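Long-range contact in secreted protein (Streptomyces lividans TK24, PDB 5LXZ), which is a secreted copper metalloradical protein of the galactose oxidase-like AA5 family and probably acts as an oxidase at a mononuclear copper centre: residues P454-L466 / R471-D483. The protein carries 1 engineered substitution. Residues are numbered along the deposited sequence; the frame is centred on the assembly and turned at random. Where two conformers were deposited one is given.
Sequences PLVGRNYHSGSIL and RLMFFGSDSLYAD. With CU (copper (II) ion), chain B; PO4 (phosphate ion), chain G.
Phe475 folds its ring back across the strand pair and lays one face over Gly463, whose CA sits 3.8 Å from the centroid of the Phe475 ring. The ring gets there because its CG stands between the backbone N and the carbonyl carbon (chi1 64°); a CB on Gly463 would clash with it. Ile465 CG1 meets the edge of the same ring, so replacing Phe475 by an alanine would probably open a gap above Gly463 and strip Ile465 of this neighbour. Backbone N-H...O bonds run both ways between Gly463 and Phe475, under the ring, and again between Ile465 and Met473 further along the hairpin. On the face of Ser464 and Phe474, Ser464 CB rests over the centre of the Phe474 ring, while in the conformer given the Arg458 guanidinium, salt-bridged to Glu497, lays one face over Phe474 CB. The hairpin 462-466/472-476 forms two strands of a four-stranded antiparallel propeller blade, completed by strands 496-500 and 14-18. Before strand 462-466, the chain carries Tyr460 and His461 into the copper site. Asp478 OD2 accepts from His461 ND1 at 2.7 Å through its anti lone pair, close to the imidazole plane; this fixes the ring's rotation while His461 NE2 binds copper at 2.0 Å. Asn47 also holds that carboxylate oxygen. Packing is looser at the far end of the hairpin, where, in the conformer given, partly exposed Arg471 points away from strand 462-466 and its NH1 and NH2 bond a phosphate ion, probably from the crystallisation liquor.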
loop_
_atom_site.group_PDB
_atom_site.type_symbol
_atom_site.label_atom_id
_atom_site.label_comp_id
_atom_site.label_asym_id
_atom_site.label_seq_id
_atom_site.Cartn_x
_atom_site.Cartn_y
_atom_site.Cartn_z
ATOM N N PRO A 454 21.315 -0.597 2.861
ATOM C CA PRO A 454 20.935 0.608 2.159
ATOM C C PRO A 454 21.612 1.849 2.688
ATOM O O PRO A 454 22.036 1.883 3.855
ATOM C CB PRO A 454 19.410 0.720 2.406
ATOM C CG PRO A 454 19.068 -0.251 3.458
ATOM C CD PRO A 454 20.238 -1.183 3.688
ATOM N N LEU A 455 21.702 2.859 1.838
ATOM C CA LEU A 455 22.352 4.102 2.215
ATOM C C LEU A 455 21.425 5.099 2.843
ATOM O O LEU A 455 21.852 5.954 3.608
ATOM C CB LEU A 455 23.004 4.741 0.988
ATOM C CG LEU A 455 24.009 3.863 0.248
ATOM C CD1 LEU A 455 24.566 4.567 -0.981
ATOM C CD2 LEU A 455 25.143 3.351 1.130
ATOM N N VAL A 456 20.153 5.034 2.468
ATOM C CA VAL A 456 19.175 5.997 2.905
ATOM C C VAL A 456 18.100 5.257 3.712
ATOM O O VAL A 456 17.586 4.229 3.258
ATOM C CB VAL A 456 18.510 6.656 1.676
ATOM C CG1 VAL A 456 17.380 7.613 2.064
ATOM C CG2 VAL A 456 19.551 7.397 0.862
ATOM N N GLY A 457 17.709 5.830 4.843
ATOM C CA GLY A 457 16.647 5.299 5.670
ATOM C C GLY A 457 15.290 5.511 5.042
ATOM O O GLY A 457 15.018 6.554 4.466
ATOM N N ARG A 458 14.441 4.488 5.131
ATOM C CA ARG A 458 13.094 4.505 4.513
ATOM C C ARG A 458 12.055 3.984 5.502
ATOM O O ARG A 458 12.092 2.815 5.858
ATOM C CB ARG A 458 13.094 3.695 3.203
ATOM C CG ARG A 458 13.564 4.532 1.981
ATOM C CD ARG A 458 13.571 3.763 0.696
ATOM N NE ARG A 458 14.657 2.819 0.699
ATOM C CZ ARG A 458 15.904 3.117 0.359
ATOM N NH1 ARG A 458 16.797 2.155 0.386
ATOM N NH2 ARG A 458 16.255 4.359 0.003
ATOM N N ASN A 459 11.150 4.854 5.958
ATOM C CA ASN A 459 10.088 4.475 6.891
ATOM C C ASN A 459 8.751 4.710 6.203
ATOM O O ASN A 459 8.552 4.153 5.116
ATOM C CB ASN A 459 10.294 5.020 8.333
ATOM C CG ASN A 459 10.255 6.543 8.455
ATOM O OD1 ASN A 459 9.189 7.170 8.456
ATOM N ND2 ASN A 459 11.443 7.157 8.599
ATOM N N TYR A 460 7.862 5.470 6.812
ATOM C CA TYR A 460 6.550 5.834 6.231
ATOM C C TYR A 460 6.708 6.470 4.880
ATOM O O TYR A 460 7.673 7.187 4.626
ATOM C CB TYR A 460 5.931 6.841 7.204
ATOM C CG TYR A 460 4.546 7.293 6.962
ATOM C CD1 TYR A 460 3.551 6.364 6.782
ATOM C CD2 TYR A 460 4.234 8.634 7.015
ATOM C CE1 TYR A 460 2.241 6.776 6.634
ATOM C CE2 TYR A 460 2.907 9.059 6.848
ATOM C CZ TYR A 460 1.954 8.104 6.656
ATOM O OH TYR A 460 0.637 8.504 6.493
ATOM N N HIS A 461 5.776 6.176 3.962
ATOM C CA HIS A 461 5.769 6.805 2.642
ATOM C C HIS A 461 7.002 6.473 1.827
ATOM O O HIS A 461 7.552 7.370 1.172
ATOM C CB HIS A 461 5.581 8.312 2.747
ATOM C CG HIS A 461 4.199 8.730 3.136
ATOM N ND1 HIS A 461 3.909 9.994 3.593
ATOM C CD2 HIS A 461 3.017 8.069 3.079
ATOM C CE1 HIS A 461 2.619 10.094 3.830
ATOM N NE2 HIS A 461 2.054 8.949 3.517
ATOM N N SER A 462 7.374 5.197 1.820
ATOM C CA SER A 462 8.479 4.670 1.026
ATOM C C SER A 462 7.990 3.586 0.109
ATOM O O SER A 462 6.770 3.231 0.090
ATOM C CB SER A 462 9.577 4.107 1.932
ATOM O OG SER A 462 10.000 5.051 2.874
ATOM N N GLY A 463 8.907 3.052 -0.712
ATOM C CA GLY A 463 8.569 1.887 -1.485
ATOM C C GLY A 463 9.722 1.430 -2.334
ATOM O O GLY A 463 10.799 2.024 -2.271
ATOM N N SER A 464 9.487 0.381 -3.122
ATOM C CA SER A 464 10.522 -0.198 -3.961
ATOM C C SER A 464 9.912 -0.799 -5.199
ATOM O O SER A 464 8.770 -1.300 -5.175
ATOM C CB SER A 464 11.377 -1.207 -3.214
ATOM O OG SER A 464 10.646 -2.347 -2.816
ATOM N N ILE A 465 10.670 -0.731 -6.291
ATOM C CA ILE A 465 10.229 -1.168 -7.611
ATOM C C ILE A 465 11.354 -1.944 -8.301
ATOM O O ILE A 465 12.451 -1.393 -8.498
ATOM C CB ILE A 465 9.942 0.087 -8.500
ATOM C CG1 ILE A 465 8.950 1.049 -7.818
ATOM C CG2 ILE A 465 9.519 -0.296 -9.910
ATOM C CD1 ILE A 465 7.566 0.495 -7.779
ATOM N N LEU A 466 11.054 -3.165 -8.726
ATOM C CA LEU A 466 11.955 -3.913 -9.615
ATOM C C LEU A 466 11.941 -3.307 -11.010
ATOM O O LEU A 466 10.881 -3.036 -11.565
ATOM C CB LEU A 466 11.517 -5.361 -9.710
ATOM C CG LEU A 466 12.262 -6.290 -10.680
ATOM C CD1 LEU A 466 13.727 -6.463 -10.271
ATOM C CD2 LEU A 466 11.561 -7.641 -10.837
ATOM N N ARG A 471 17.799 -4.417 -11.557
ATOM C CA ARG A 471 18.077 -3.585 -10.396
ATOM C C ARG A 471 16.766 -3.081 -9.858
ATOM O O ARG A 471 15.721 -3.264 -10.474
ATOM C CB ARG A 471 18.970 -2.421 -10.759
ATOM C CG ARG A 471 20.339 -2.873 -11.265
ATOM C CD ARG A 471 21.249 -1.699 -11.611
ATOM N NE ARG A 471 22.567 -2.179 -12.004
ATOM C CZ ARG A 471 22.880 -2.644 -13.217
ATOM N NH1 ARG A 471 21.986 -2.694 -14.196
ATOM N NH2 ARG A 471 24.096 -3.111 -13.443
ATOM N N LEU A 472 16.837 -2.469 -8.690
ATOM C CA LEU A 472 15.632 -2.007 -7.980
ATOM C C LEU A 472 15.769 -0.572 -7.565
ATOM O O LEU A 472 16.831 -0.129 -7.112
ATOM C CB LEU A 472 15.370 -2.871 -6.781
ATOM C CG LEU A 472 15.058 -4.313 -7.157
ATOM C CD1 LEU A 472 16.278 -5.222 -6.920
ATOM C CD2 LEU A 472 13.857 -4.851 -6.411
ATOM N N MET A 473 14.669 0.168 -7.677
ATOM C CA MET A 473 14.631 1.558 -7.256
ATOM C C MET A 473 13.876 1.645 -5.945
ATOM O O MET A 473 12.821 1.021 -5.785
ATOM C CB MET A 473 13.963 2.426 -8.309
ATOM C CG MET A 473 13.978 3.895 -8.002
ATOM S SD MET A 473 12.615 4.479 -6.994
ATOM C CE MET A 473 11.314 4.454 -8.227
ATOM N N PHE A 474 14.415 2.441 -5.028
ATOM C CA PHE A 474 13.827 2.705 -3.732
ATOM C C PHE A 474 13.557 4.184 -3.604
ATOM O O PHE A 474 14.343 5.030 -4.029
ATOM C CB PHE A 474 14.781 2.249 -2.629
ATOM C CG PHE A 474 14.762 0.766 -2.403
ATOM C CD1 PHE A 474 15.355 -0.110 -3.335
ATOM C CD2 PHE A 474 14.178 0.211 -1.262
ATOM C CE1 PHE A 474 15.337 -1.501 -3.148
ATOM C CE2 PHE A 474 14.191 -1.161 -1.077
ATOM C CZ PHE A 474 14.730 -2.023 -2.015
ATOM N N PHE A 475 12.395 4.536 -3.031
ATOM C CA PHE A 475 11.985 5.929 -2.938
ATOM C C PHE A 475 11.322 6.236 -1.621
ATOM O O PHE A 475 10.888 5.345 -0.893
ATOM C CB PHE A 475 10.997 6.274 -4.069
ATOM C CG PHE A 475 9.706 5.522 -3.975
ATOM C CD1 PHE A 475 8.632 6.038 -3.235
ATOM C CD2 PHE A 475 9.536 4.304 -4.611
ATOM C CE1 PHE A 475 7.428 5.350 -3.128
ATOM C CE2 PHE A 475 8.329 3.616 -4.499
ATOM C CZ PHE A 475 7.287 4.148 -3.753
ATOM N N GLY A 476 11.181 7.523 -1.342
ATOM C CA GLY A 476 10.376 8.012 -0.267
ATOM C C GLY A 476 11.046 8.057 1.071
ATOM O O GLY A 476 12.273 7.950 1.150
ATOM N N SER A 477 10.208 8.274 2.087
ATOM C CA SER A 477 10.444 8.228 3.537
ATOM C C SER A 477 10.106 9.530 4.190
ATOM O O SER A 477 10.699 10.580 3.878
ATOM C CB SER A 477 11.860 7.841 3.945
ATOM O OG SER A 477 11.796 7.491 5.320
ATOM N N ASP A 478 9.183 9.468 5.134
ATOM C CA ASP A 478 8.557 10.640 5.701
ATOM C C ASP A 478 8.607 10.597 7.201
ATOM O O ASP A 478 7.602 10.417 7.883
ATOM C CB ASP A 478 7.115 10.658 5.158
ATOM C CG ASP A 478 6.424 11.996 5.238
ATOM O OD1 ASP A 478 6.983 12.987 5.788
ATOM O OD2 ASP A 478 5.308 12.100 4.672
ATOM N N SER A 479 9.805 10.795 7.738
ATOM C CA SER A 479 9.972 10.802 9.178
ATOM C C SER A 479 9.197 11.915 9.844
ATOM O O SER A 479 9.117 13.033 9.300
ATOM C CB SER A 479 11.429 11.009 9.533
ATOM O OG SER A 479 12.264 9.955 9.101
ATOM N N LEU A 480 8.667 11.620 11.022
ATOM C CA LEU A 480 7.905 12.640 11.760
ATOM C C LEU A 480 8.822 13.712 12.318
ATOM O O LEU A 480 8.452 14.878 12.326
ATOM C CB LEU A 480 7.073 12.010 12.865
ATOM C CG LEU A 480 6.177 12.949 13.694
ATOM C CD1 LEU A 480 5.226 13.726 12.829
ATOM C CD2 LEU A 480 5.469 12.106 14.713
ATOM N N TYR A 481 10.006 13.286 12.723
ATOM C CA TYR A 481 10.961 14.204 13.336
ATOM C C TYR A 481 12.287 14.134 12.595
ATOM O O TYR A 481 12.634 13.122 11.992
ATOM C CB TYR A 481 11.173 13.819 14.770
ATOM C CG TYR A 481 9.936 13.773 15.597
ATOM C CD1 TYR A 481 9.295 14.946 15.986
ATOM C CD2 TYR A 481 9.372 12.559 15.967
ATOM C CE1 TYR A 481 8.140 14.920 16.761
ATOM C CE2 TYR A 481 8.211 12.506 16.737
ATOM C CZ TYR A 481 7.604 13.695 17.132
ATOM O OH TYR A 481 6.459 13.681 17.901
ATOM N N ALA A 482 13.059 15.224 12.681
ATOM C CA ALA A 482 14.378 15.310 12.049
ATOM C C ALA A 482 15.511 14.774 12.922
ATOM O O ALA A 482 16.591 14.466 12.418
ATOM C CB ALA A 482 14.658 16.744 11.648
ATOM N N ASP A 483 15.255 14.622 14.222
ATOM C CA ASP A 483 16.288 14.282 15.157
ATOM C C ASP A 483 15.871 13.160 16.063
ATOM O O ASP A 483 14.676 12.922 16.270
ATOM C CB ASP A 483 16.644 15.513 16.007
ATOM C CG ASP A 483 15.462 16.063 16.791
ATOM O OD1 ASP A 483 14.297 16.033 16.330
ATOM O OD2 ASP A 483 15.676 16.589 17.902
HETATM CU CU CU B . 0.125 8.367 3.728
HETATM P P PO4 G . 23.922 -4.302 -16.963
HETATM O O1 PO4 G . 24.387 -3.534 -18.182
HETATM O O2 PO4 G . 22.509 -3.778 -16.642
HETATM O O3 PO4 G . 23.924 -5.792 -17.233
HETATM O O4 PO4 G . 24.873 -4.109 -15.811
HETATM O O HOH W 1 14.477 6.916 -0.437
HETATM O O HOH W 2 -0.589 10.191 4.695
#